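Local coordinates for protein Cel44C (Paenibacillus polymyxa, PDB 2YIH) that hydrolyses the beta-1,4-linked glucan backbone of xyloglucan and cellulose, this chain being the family 44 glycoside hydrolase part of a longer multidomain enzyme, at residues N186-W191 and P231-F236; E227-V232 and V280-W285; E304-R309 and E364-G369. The protein carries 8 engineered substitutions. All blocks are in the same frame, centred on the assembly; numbering follows the deposited sequence.

Contact 1: residues N186-W191 and P231-F236; sequences NEPALW and PVLYGF. With BGC (beta-D-glucopyranose), chain B; BGC (beta-D-glucopyranose), chain C.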
loop_
_atom_site.group_PDB
_atom_site.type_symbol
_atom_site.label_atom_id
_atom_site.label_comp_id
_atom_site.label_asym_id
_atom_site.label_seq_id
_atom_site.Cartn_x
_atom_site.Cartn_y
_atom_site.Cartn_z
ATOM N N ASN A 186 -5.601 10.879 5.906
ATOM C CA ASN A 186 -4.423 10.069 6.157
ATOM C C ASN A 186 -4.226 9.993 7.663
ATOM O O ASN A 186 -4.082 11.042 8.315
ATOM C CB ASN A 186 -3.179 10.733 5.511
ATOM C CG ASN A 186 -1.902 9.940 5.756
ATOM O OD1 ASN A 186 -1.090 10.303 6.634
ATOM N ND2 ASN A 186 -1.743 8.849 5.046
ATOM N N GLU A 187 -4.238 8.776 8.199
ATOM C CA GLU A 187 -3.856 8.512 9.601
ATOM C C GLU A 187 -4.560 9.441 10.612
ATOM O O GLU A 187 -3.876 10.164 11.393
ATOM C CB GLU A 187 -2.314 8.586 9.781
ATOM C CG GLU A 187 -1.617 7.538 8.882
ATOM C CD GLU A 187 -0.105 7.429 9.054
ATOM O OE1 GLU A 187 0.531 8.269 9.781
ATOM O OE2 GLU A 187 0.450 6.442 8.454
ATOM N N PRO A 188 -5.900 9.390 10.638
ATOM C CA PRO A 188 -6.666 10.301 11.512
ATOM C C PRO A 188 -6.351 10.179 13.016
ATOM O O PRO A 188 -6.355 11.203 13.730
ATOM C CB PRO A 188 -8.123 9.930 11.201
ATOM C CG PRO A 188 -8.032 8.470 10.706
ATOM C CD PRO A 188 -6.798 8.510 9.842
ATOM N N ALA A 189 -6.003 8.983 13.495
ATOM C CA ALA A 189 -5.656 8.803 14.919
ATOM C C ALA A 189 -4.331 9.443 15.265
ATOM O O ALA A 189 -4.057 9.650 16.445
ATOM C CB ALA A 189 -5.655 7.324 15.318
ATOM N N LEU A 190 -3.588 9.862 14.219
ATOM C CA LEU A 190 -2.363 10.655 14.395
ATOM C C LEU A 190 -2.520 12.138 14.082
ATOM O O LEU A 190 -1.543 12.891 14.262
ATOM C CB LEU A 190 -1.181 10.054 13.616
ATOM C CG LEU A 190 -0.786 8.648 14.078
ATOM C CD1 LEU A 190 0.496 8.249 13.389
ATOM C CD2 LEU A 190 -0.637 8.508 15.588
ATOM N N TRP A 191 -3.727 12.583 13.713
ATOM C CA TRP A 191 -3.892 14.002 13.422
ATOM C C TRP A 191 -3.368 14.862 14.578
ATOM O O TRP A 191 -2.729 15.905 14.345
ATOM C CB TRP A 191 -5.363 14.347 13.200
ATOM C CG TRP A 191 -5.903 13.985 11.876
ATOM C CD1 TRP A 191 -5.196 13.626 10.735
ATOM C CD2 TRP A 191 -7.289 13.911 11.536
ATOM N NE1 TRP A 191 -6.086 13.363 9.706
ATOM C CE2 TRP A 191 -7.371 13.528 10.175
ATOM C CE3 TRP A 191 -8.468 14.142 12.250
ATOM C CZ2 TRP A 191 -8.599 13.376 9.505
ATOM C CZ3 TRP A 191 -9.721 13.998 11.585
ATOM C CH2 TRP A 191 -9.768 13.618 10.230
ATOM N N PRO A 231 -10.196 3.791 6.808
ATOM C CA PRO A 231 -9.892 5.085 7.383
ATOM C C PRO A 231 -8.417 5.455 7.311
ATOM O O PRO A 231 -8.034 6.489 7.881
ATOM C CB PRO A 231 -10.334 4.938 8.873
ATOM C CG PRO A 231 -10.609 3.384 9.095
ATOM C CD PRO A 231 -10.086 2.718 7.798
ATOM N N VAL A 232 -7.613 4.690 6.552
ATOM C CA VAL A 232 -6.182 5.019 6.333
ATOM C C VAL A 232 -5.416 4.976 7.684
ATOM O O VAL A 232 -4.692 5.925 8.066
ATOM C CB VAL A 232 -5.997 6.407 5.596
ATOM C CG1 VAL A 232 -4.640 6.461 4.904
ATOM C CG2 VAL A 232 -7.118 6.618 4.519
ATOM N N LEU A 233 -5.642 3.917 8.446
ATOM C CA LEU A 233 -5.133 3.851 9.823
ATOM C C LEU A 233 -3.627 3.625 9.872
ATOM O O LEU A 233 -3.084 2.781 9.129
ATOM C CB LEU A 233 -5.828 2.715 10.580
ATOM C CG LEU A 233 -7.348 2.859 10.685
ATOM C CD1 LEU A 233 -7.956 1.686 11.474
ATOM C CD2 LEU A 233 -7.760 4.181 11.375
ATOM N N TYR A 234 -2.940 4.323 10.788
ATOM C CA TYR A 234 -1.469 4.300 10.783
ATOM C C TYR A 234 -0.860 2.957 11.164
ATOM O O TYR A 234 0.279 2.648 10.765
ATOM C CB TYR A 234 -0.897 5.407 11.694
ATOM C CG TYR A 234 -0.722 4.990 13.138
ATOM C CD1 TYR A 234 0.462 4.368 13.586
ATOM C CD2 TYR A 234 -1.732 5.227 14.066
ATOM C CE1 TYR A 234 0.614 3.989 14.963
ATOM C CE2 TYR A 234 -1.588 4.856 15.424
ATOM C CZ TYR A 234 -0.408 4.246 15.851
ATOM O OH TYR A 234 -0.269 3.866 17.174
ATOM N N GLY A 235 -1.557 2.177 11.996
ATOM C CA GLY A 235 -0.932 0.998 12.598
ATOM C C GLY A 235 -1.820 0.420 13.684
ATOM O O GLY A 235 -2.923 0.900 13.923
ATOM N N PHE A 236 -1.331 -0.626 14.347
ATOM C CA PHE A 236 -2.178 -1.444 15.175
ATOM C C PHE A 236 -2.880 -0.674 16.307
ATOM O O PHE A 236 -4.036 -0.950 16.617
ATOM C CB PHE A 236 -1.386 -2.630 15.737
ATOM C CG PHE A 236 -2.261 -3.598 16.469
ATOM C CD1 PHE A 236 -3.004 -4.534 15.761
ATOM C CD2 PHE A 236 -2.514 -3.418 17.815
ATOM C CE1 PHE A 236 -3.908 -5.382 16.437
ATOM C CE2 PHE A 236 -3.422 -4.232 18.473
ATOM C CZ PHE A 236 -4.133 -5.177 17.783
HETATM C C2 BGC B . 4.459 8.866 13.206
HETATM C C3 BGC B . 3.605 9.329 12.024
HETATM C C4 BGC B . 3.914 8.464 10.802
HETATM C C5 BGC B . 3.904 6.972 11.126
HETATM C C6 BGC B . 4.470 6.223 9.921
HETATM C C1 BGC B . 4.221 7.375 13.444
HETATM O O2 BGC B . 4.134 9.594 14.398
HETATM O O3 BGC B . 3.880 10.701 11.702
HETATM O O4 BGC B . 3.049 8.719 9.683
HETATM O O5 BGC B . 4.705 6.707 12.284
HETATM O O6 BGC B . 5.659 6.861 9.434
HETATM C C2 BGC C . 4.747 3.553 16.384
HETATM C C3 BGC C . 5.348 4.696 15.573
HETATM C C4 BGC C . 4.322 5.839 15.384
HETATM C C5 BGC C . 3.834 6.206 16.788
HETATM C C6 BGC C . 2.831 7.354 16.837
HETATM C C1 BGC C . 4.174 4.040 17.697
HETATM O O2 BGC C . 5.718 2.541 16.693
HETATM O O3 BGC C . 5.679 4.168 14.293
HETATM O O4 BGC C . 4.893 6.945 14.638
HETATM O O5 BGC C . 3.216 5.077 17.431
HETATM O O6 BGC C . 2.590 7.677 18.208
#

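Contact 2: residues E227-V232 and V280-W285; sequences EVFGPV and VFDVHW. Unlike the reference sequence in segment 227-232: Val228 (reference Ile).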
loop_
_atom_site.group_PDB
_atom_site.type_symbol
_atom_site.label_atom_id
_atom_site.label_comp_id
_atom_site.label_asym_id
_atom_site.label_seq_id
_atom_site.Cartn_x
_atom_site.Cartn_y
_atom_site.Cartn_z
ATOM N N GLU A 227 -13.823 4.908 -6.135
ATOM C CA GLU A 227 -13.686 4.069 -4.947
ATOM C C GLU A 227 -13.180 4.905 -3.793
ATOM O O GLU A 227 -12.160 5.574 -3.918
ATOM C CB GLU A 227 -12.703 2.947 -5.228
ATOM C CG GLU A 227 -13.245 1.994 -6.318
ATOM C CD GLU A 227 -12.317 0.824 -6.571
ATOM O OE1 GLU A 227 -11.131 1.053 -6.805
ATOM O OE2 GLU A 227 -12.755 -0.340 -6.367
ATOM N N VAL A 228 -13.900 4.864 -2.678
ATOM C CA VAL A 228 -13.512 5.632 -1.471
ATOM C C VAL A 228 -12.788 4.712 -0.499
ATOM O O VAL A 228 -13.315 3.638 -0.118
ATOM C CB VAL A 228 -14.763 6.300 -0.823
ATOM C CG1 VAL A 228 -14.483 6.766 0.641
ATOM C CG2 VAL A 228 -15.260 7.455 -1.741
ATOM N N PHE A 229 -11.602 5.148 -0.070
ATOM C CA PHE A 229 -10.714 4.344 0.790
ATOM C C PHE A 229 -10.700 4.989 2.177
ATOM O O PHE A 229 -10.503 6.230 2.289
ATOM C CB PHE A 229 -9.269 4.445 0.298
ATOM C CG PHE A 229 -8.966 3.651 -0.942
ATOM C CD1 PHE A 229 -9.681 3.878 -2.136
ATOM C CD2 PHE A 229 -7.938 2.732 -0.932
ATOM C CE1 PHE A 229 -9.368 3.160 -3.305
ATOM C CE2 PHE A 229 -7.584 2.028 -2.087
ATOM C CZ PHE A 229 -8.302 2.254 -3.268
ATOM N N GLY A 230 -10.909 4.180 3.209
ATOM C CA GLY A 230 -10.788 4.677 4.593
ATOM C C GLY A 230 -10.575 3.519 5.537
ATOM O O GLY A 230 -10.870 2.390 5.179
ATOM N N PRO A 231 -10.196 3.791 6.808
ATOM C CA PRO A 231 -9.892 5.085 7.383
ATOM C C PRO A 231 -8.417 5.455 7.311
ATOM O O PRO A 231 -8.034 6.489 7.881
ATOM C CB PRO A 231 -10.334 4.938 8.873
ATOM C CG PRO A 231 -10.609 3.384 9.095
ATOM C CD PRO A 231 -10.086 2.718 7.798
ATOM N N VAL A 232 -7.613 4.690 6.552
ATOM C CA VAL A 232 -6.182 5.019 6.333
ATOM C C VAL A 232 -5.416 4.976 7.684
ATOM O O VAL A 232 -4.692 5.925 8.066
ATOM C CB VAL A 232 -5.997 6.407 5.596
ATOM C CG1 VAL A 232 -4.640 6.461 4.904
ATOM C CG2 VAL A 232 -7.118 6.618 4.519
ATOM N N VAL A 280 -13.113 0.538 0.094
ATOM C CA VAL A 280 -11.873 -0.159 0.412
ATOM C C VAL A 280 -11.457 0.203 1.826
ATOM O O VAL A 280 -11.317 1.395 2.143
ATOM C CB VAL A 280 -10.728 0.252 -0.558
ATOM C CG1 VAL A 280 -9.455 -0.571 -0.299
ATOM C CG2 VAL A 280 -11.184 0.122 -2.054
ATOM N N PHE A 281 -11.251 -0.819 2.639
ATOM C CA PHE A 281 -10.797 -0.624 4.007
ATOM C C PHE A 281 -9.293 -0.552 3.939
ATOM O O PHE A 281 -8.644 -1.459 3.403
ATOM C CB PHE A 281 -11.269 -1.762 4.917
ATOM C CG PHE A 281 -10.952 -1.516 6.377
ATOM C CD1 PHE A 281 -11.798 -0.743 7.157
ATOM C CD2 PHE A 281 -9.777 -2.017 6.941
ATOM C CE1 PHE A 281 -11.479 -0.472 8.513
ATOM C CE2 PHE A 281 -9.450 -1.759 8.280
ATOM C CZ PHE A 281 -10.302 -0.966 9.059
ATOM N N ASP A 282 -8.757 0.580 4.413
ATOM C CA ASP A 282 -7.427 1.091 4.050
ATOM C C ASP A 282 -6.605 1.184 5.350
ATOM O O ASP A 282 -7.005 1.886 6.280
ATOM C CB ASP A 282 -7.650 2.483 3.445
ATOM C CG ASP A 282 -6.361 3.182 3.000
ATOM O OD1 ASP A 282 -5.296 2.924 3.594
ATOM O OD2 ASP A 282 -6.425 4.017 2.078
ATOM N N VAL A 283 -5.542 0.385 5.446
ATOM C CA VAL A 283 -4.595 0.461 6.578
ATOM C C VAL A 283 -3.146 0.710 6.128
ATOM O O VAL A 283 -2.764 0.439 4.983
ATOM C CB VAL A 283 -4.629 -0.833 7.424
ATOM C CG1 VAL A 283 -6.021 -1.057 8.003
ATOM C CG2 VAL A 283 -4.177 -2.042 6.610
ATOM N N HIS A 284 -2.352 1.262 7.049
ATOM C CA HIS A 284 -0.889 1.255 6.931
ATOM C C HIS A 284 -0.290 0.199 7.870
ATOM O O HIS A 284 -0.844 -0.083 8.930
ATOM C CB HIS A 284 -0.362 2.651 7.277
ATOM C CG HIS A 284 -0.865 3.703 6.333
ATOM N ND1 HIS A 284 -0.625 5.052 6.503
ATOM C CD2 HIS A 284 -1.545 3.581 5.165
ATOM C CE1 HIS A 284 -1.156 5.720 5.490
ATOM N NE2 HIS A 284 -1.717 4.847 4.660
ATOM N N TRP A 285 0.853 -0.340 7.482
ATOM C CA TRP A 285 1.479 -1.416 8.256
ATOM C C TRP A 285 3.000 -1.294 8.215
ATOM O O TRP A 285 3.643 -1.644 7.212
ATOM C CB TRP A 285 1.026 -2.761 7.689
ATOM C CG TRP A 285 1.617 -3.956 8.399
ATOM C CD1 TRP A 285 2.570 -4.796 7.917
ATOM C CD2 TRP A 285 1.198 -4.503 9.660
ATOM N NE1 TRP A 285 2.815 -5.814 8.828
ATOM C CE2 TRP A 285 1.986 -5.657 9.903
ATOM C CE3 TRP A 285 0.248 -4.119 10.621
ATOM C CZ2 TRP A 285 1.808 -6.468 11.049
ATOM C CZ3 TRP A 285 0.085 -4.933 11.782
ATOM C CH2 TRP A 285 0.882 -6.058 11.990
#

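Contact 3: residues E304-R309 and E364-G369; sequences ETKKAR and ENDISG. With EDO (1,2-ethanediol), chain J.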
loop_
_atom_site.group_PDB
_atom_site.type_symbol
_atom_site.label_atom_id
_atom_site.label_comp_id
_atom_site.label_asym_id
_atom_site.label_seq_id
_atom_site.Cartn_x
_atom_site.Cartn_y
_atom_site.Cartn_z
ATOM N N GLU A 304 20.835 -10.472 13.275
ATOM C CA GLU A 304 19.559 -10.883 13.829
ATOM C C GLU A 304 18.425 -9.965 13.352
ATOM O O GLU A 304 17.305 -10.430 13.139
ATOM C CB GLU A 304 19.634 -10.946 15.353
ATOM C CG GLU A 304 20.680 -11.993 15.854
ATOM C CD GLU A 304 20.401 -13.413 15.336
ATOM O OE1 GLU A 304 19.254 -13.885 15.471
ATOM O OE2 GLU A 304 21.322 -14.032 14.757
ATOM N N THR A 305 18.742 -8.697 13.117
ATOM C CA THR A 305 17.754 -7.750 12.554
ATOM C C THR A 305 17.430 -8.205 11.121
ATOM O O THR A 305 16.270 -8.191 10.709
ATOM C CB THR A 305 18.277 -6.289 12.483
ATOM O OG1 THR A 305 18.961 -5.937 13.699
ATOM C CG2 THR A 305 17.106 -5.300 12.253
ATOM N N LYS A 306 18.453 -8.592 10.369
ATOM C CA LYS A 306 18.245 -9.018 8.976
ATOM C C LYS A 306 17.423 -10.314 8.930
ATOM O O LYS A 306 16.534 -10.451 8.087
ATOM C CB LYS A 306 19.586 -9.191 8.246
ATOM C CG LYS A 306 20.308 -7.862 8.023
ATOM C CD LYS A 306 21.799 -8.093 7.761
ATOM C CE LYS A 306 22.576 -6.770 7.570
ATOM N NZ LYS A 306 23.996 -7.092 7.129
ATOM N N LYS A 307 17.741 -11.279 9.808
ATOM C CA LYS A 307 16.938 -12.494 9.865
ATOM C C LYS A 307 15.475 -12.187 10.212
ATOM O O LYS A 307 14.536 -12.772 9.635
ATOM C CB LYS A 307 17.547 -13.480 10.869
ATOM C CG LYS A 307 18.865 -14.090 10.357
ATOM C CD LYS A 307 19.455 -14.966 11.474
ATOM C CE LYS A 307 20.847 -15.472 11.151
ATOM N NZ LYS A 307 21.278 -16.323 12.303
ATOM N N ALA A 308 15.266 -11.290 11.185
ATOM C CA ALA A 308 13.909 -10.975 11.619
ATOM C C ALA A 308 13.171 -10.266 10.491
ATOM O O ALA A 308 11.980 -10.499 10.294
ATOM C CB ALA A 308 13.916 -10.134 12.890
ATOM N N ARG A 309 13.894 -9.464 9.702
ATOM C CA ARG A 309 13.256 -8.749 8.580
ATOM C C ARG A 309 12.723 -9.768 7.580
ATOM O O ARG A 309 11.597 -9.638 7.087
ATOM C CB ARG A 309 14.272 -7.813 7.891
ATOM C CG ARG A 309 13.747 -7.087 6.629
ATOM C CD ARG A 309 14.723 -5.976 6.159
ATOM N NE ARG A 309 14.934 -4.972 7.208
ATOM C CZ ARG A 309 16.048 -4.807 7.943
ATOM N NH1 ARG A 309 17.162 -5.527 7.708
ATOM N NH2 ARG A 309 16.045 -3.905 8.930
ATOM N N GLU A 364 16.313 -1.221 2.921
ATOM C CA GLU A 364 16.003 -0.786 1.553
ATOM C C GLU A 364 17.133 -1.089 0.590
ATOM O O GLU A 364 16.904 -1.282 -0.588
ATOM C CB GLU A 364 15.718 0.729 1.534
ATOM C CG GLU A 364 14.478 1.100 2.341
ATOM C CD GLU A 364 14.725 1.309 3.844
ATOM O OE1 GLU A 364 15.843 1.085 4.358
ATOM O OE2 GLU A 364 13.758 1.672 4.524
ATOM N N ASN A 365 18.370 -1.005 1.092
ATOM C CA ASN A 365 19.542 -1.239 0.275
ATOM C C ASN A 365 20.304 -2.455 0.798
ATOM O O ASN A 365 21.540 -2.548 0.669
ATOM C CB ASN A 365 20.408 0.022 0.262
ATOM C CG ASN A 365 19.770 1.119 -0.521
ATOM O OD1 ASN A 365 19.367 2.156 0.038
ATOM N ND2 ASN A 365 19.598 0.888 -1.790
ATOM N N ASP A 366 19.556 -3.413 1.342
ATOM C CA ASP A 366 20.157 -4.680 1.816
ATOM C C ASP A 366 19.404 -5.876 1.256
ATOM O O ASP A 366 18.192 -5.816 1.057
ATOM C CB ASP A 366 20.088 -4.766 3.338
ATOM C CG ASP A 366 20.920 -5.937 3.884
ATOM O OD1 ASP A 366 22.175 -5.852 3.802
ATOM O OD2 ASP A 366 20.343 -6.952 4.348
ATOM N N ILE A 367 20.124 -6.956 0.965
ATOM C CA ILE A 367 19.467 -8.142 0.444
ATOM C C ILE A 367 18.314 -8.586 1.355
ATOM O O ILE A 367 17.306 -9.083 0.850
ATOM C CB ILE A 367 20.499 -9.307 0.241
ATOM C CG1 ILE A 367 19.881 -10.549 -0.439
ATOM C CG2 ILE A 367 21.166 -9.671 1.565
ATOM C CD1 ILE A 367 19.211 -10.278 -1.786
ATOM N N SER A 368 18.420 -8.381 2.670
ATOM C CA SER A 368 17.310 -8.770 3.576
ATOM C C SER A 368 16.035 -8.031 3.225
ATOM O O SER A 368 14.961 -8.595 3.348
ATOM C CB SER A 368 17.613 -8.539 5.075
ATOM O OG SER A 368 17.918 -7.165 5.388
ATOM N N GLY A 369 16.153 -6.761 2.827
ATOM C CA GLY A 369 14.969 -5.968 2.424
ATOM C C GLY A 369 14.375 -6.468 1.112
ATOM O O GLY A 369 13.137 -6.477 0.920
HETATM C C1 EDO J . 23.696 -10.025 4.460
HETATM O O1 EDO J . 24.874 -10.144 5.255
HETATM C C2 EDO J . 23.792 -8.709 3.713
HETATM O O2 EDO J . 23.880 -7.643 4.661
#

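Contact 1: residues N186-W191 and P231-F236
Glu187 N donates to Val232 O at 2.9 Å, bent to 131° at the hydrogen, the one backbone hydrogen bond between loop residues 186-191, just past strand 181-184, and the end of strand 227-233. Glu187 and Leu233 set the register, their CA atoms 4.8 Å apart. The two segments leave neighbouring strands, the fourth and fifth, of a (beta/alpha)8 (TIM) barrel, and at this end of the barrel they contribute to the glycan pocket of the family 44 module. Val232 O also takes a CA-H...O contact from Glu187 CA. Beside it, Pro188 CD lies against Pro231 O at 3.1 Å.

Among the side chains, Tyr234 is central. With its CG placed between the backbone N and the carbonyl carbon (chi1 88°), the ring presents one face to Leu190, whose CD1 sits 4.0 Å from the ring centroid in a CH-pi contact while CD2 lies nearer the rim. The hydroxyl bonds to Gln243. With an alanine here, Leu190 would probably lose the surface it rests on and Gln243 its hydroxyl mate, opening a gap in the wall of the sugar site. Leu190 CD1 also faces the sugar, 3.6 Å from C3 of the chain B glucose.

Glu187 crosses Tyr234 at about a right angle, its CD 3.4 Å from Tyr234 CB and its carboxylate turned 66° from the ring plane. Its two oxygens divide their work: OE2 bonds to His284, and OE1 approaches O4 of the chain B glucose to 2.6 Å.

Contact 2: residues E227-V232 and V280-W285
Phe229 pairs with Val280, Gly230 with Phe281 and Pro231 with Asp282 in parallel register, the two strand axes approaching to 4.6 Å with 40° between their directions. Backbone bonds run from Val280 N to Val228 O, Gly230 N to Val280 O and Asp282 N to Gly230 O; beyond the cis peptide before Pro231, the last, from Val232 N to Asp282 O, is weak.

On the sheet face that carries Phe229 and Val280, Val280 packs over one face of the aromatic ring with CB 3.8 Å from its centroid, almost on the ring normal. CG1 and CG2 spread across that face, CG1 toward CD2 and CE2, CG2 toward CE1 and CZ. Asp282 comes to the edge instead: OD2 stands 3.6 Å from Phe229 CD2, its carboxylate turned 76° from the ring, while OD1 bonds to Thr357.

These are the fifth and sixth strands of the TIM barrel, and the split between inside and outside follows from the neighbours. Phe229 and Val280 both rest on Ala355 of the next strand, whereas Phe281 turns to Val259 and Leu263 of helix 258-273. Pro231 packs on that outer ring, its CD over the face at 4.0 Å from the centroid.

At the far end Val232 runs alongside both Asp282 and His284. Its CG1, anti to the backbone N (chi1 -157°), meets His284 NE2 at 3.3 Å, and Val232 O lies over the face of the imidazole, whose ND1 is engaged by Glu187.

Contact 3: residues E304-R309 and E364-G369
Arg309 and Ser368 make the direct hydrogen bond of this contact: NH1 donates to OG at 2.9 Å, with the hydroxyl oxygen nearly in the guanidinium plane and 156° at the hydrogen. Ser368 passes the bond on, its OG donating to Asp366 OD2 at 2.6 Å on the anti side of the carboxylate. That same oxygen accepts Ser368 N at 2.9 Å, from above the carboxylate plane. Asp366 is thus the N-cap of helix 367-382, the helix that follows strand 353-359 of the barrel, and one carboxylate oxygen holds both the cap and the Ser368 hydroxyl. The arginine is fixed from several directions, since its nitrogens also bond to backbone carbonyls of Ile296, Val300 and Tyr361.

Charge adds a looser link. Lys306 NZ and Asp366 OD1 form a long salt bridge, 4.0 Å apart, and a 1,2-ethanediol, probably from the crystallisation liquor, joins them through its O2, which accepts from NZ and donates to OD1.

Aliphatic parts pack. Lys306, extended beyond CG, crosses Asp366 at about a right angle, its CG 3.6 Å from Ser368 OG. Arg309 CD lies 3.7 Å from Gly369 N, and the chi3 bend (-59°) turns NH1 to Ser368 OG.

Contacts 1 and 2 form one continuous patch of the barrel, their centres 9 Å apart: both use strand 227-233 and share Pro231 and Val232. Contact 1 ties this strand to the loop leaving strand 181-184, and contact 2 ties it to strand 280-285, so three successive strands of the closed eight-stranded barrel are joined in chain order. The bond between Glu187 and His284 connects the two across the strand, coupling a glycan-pocket residue to the barrel wall. Contact 3 opens later along the chain, about 26 and 27 Å from their centres, with no touch to either. It joins helix 303-311 to the start of helix 367-382, and lies away from the glycan pocket.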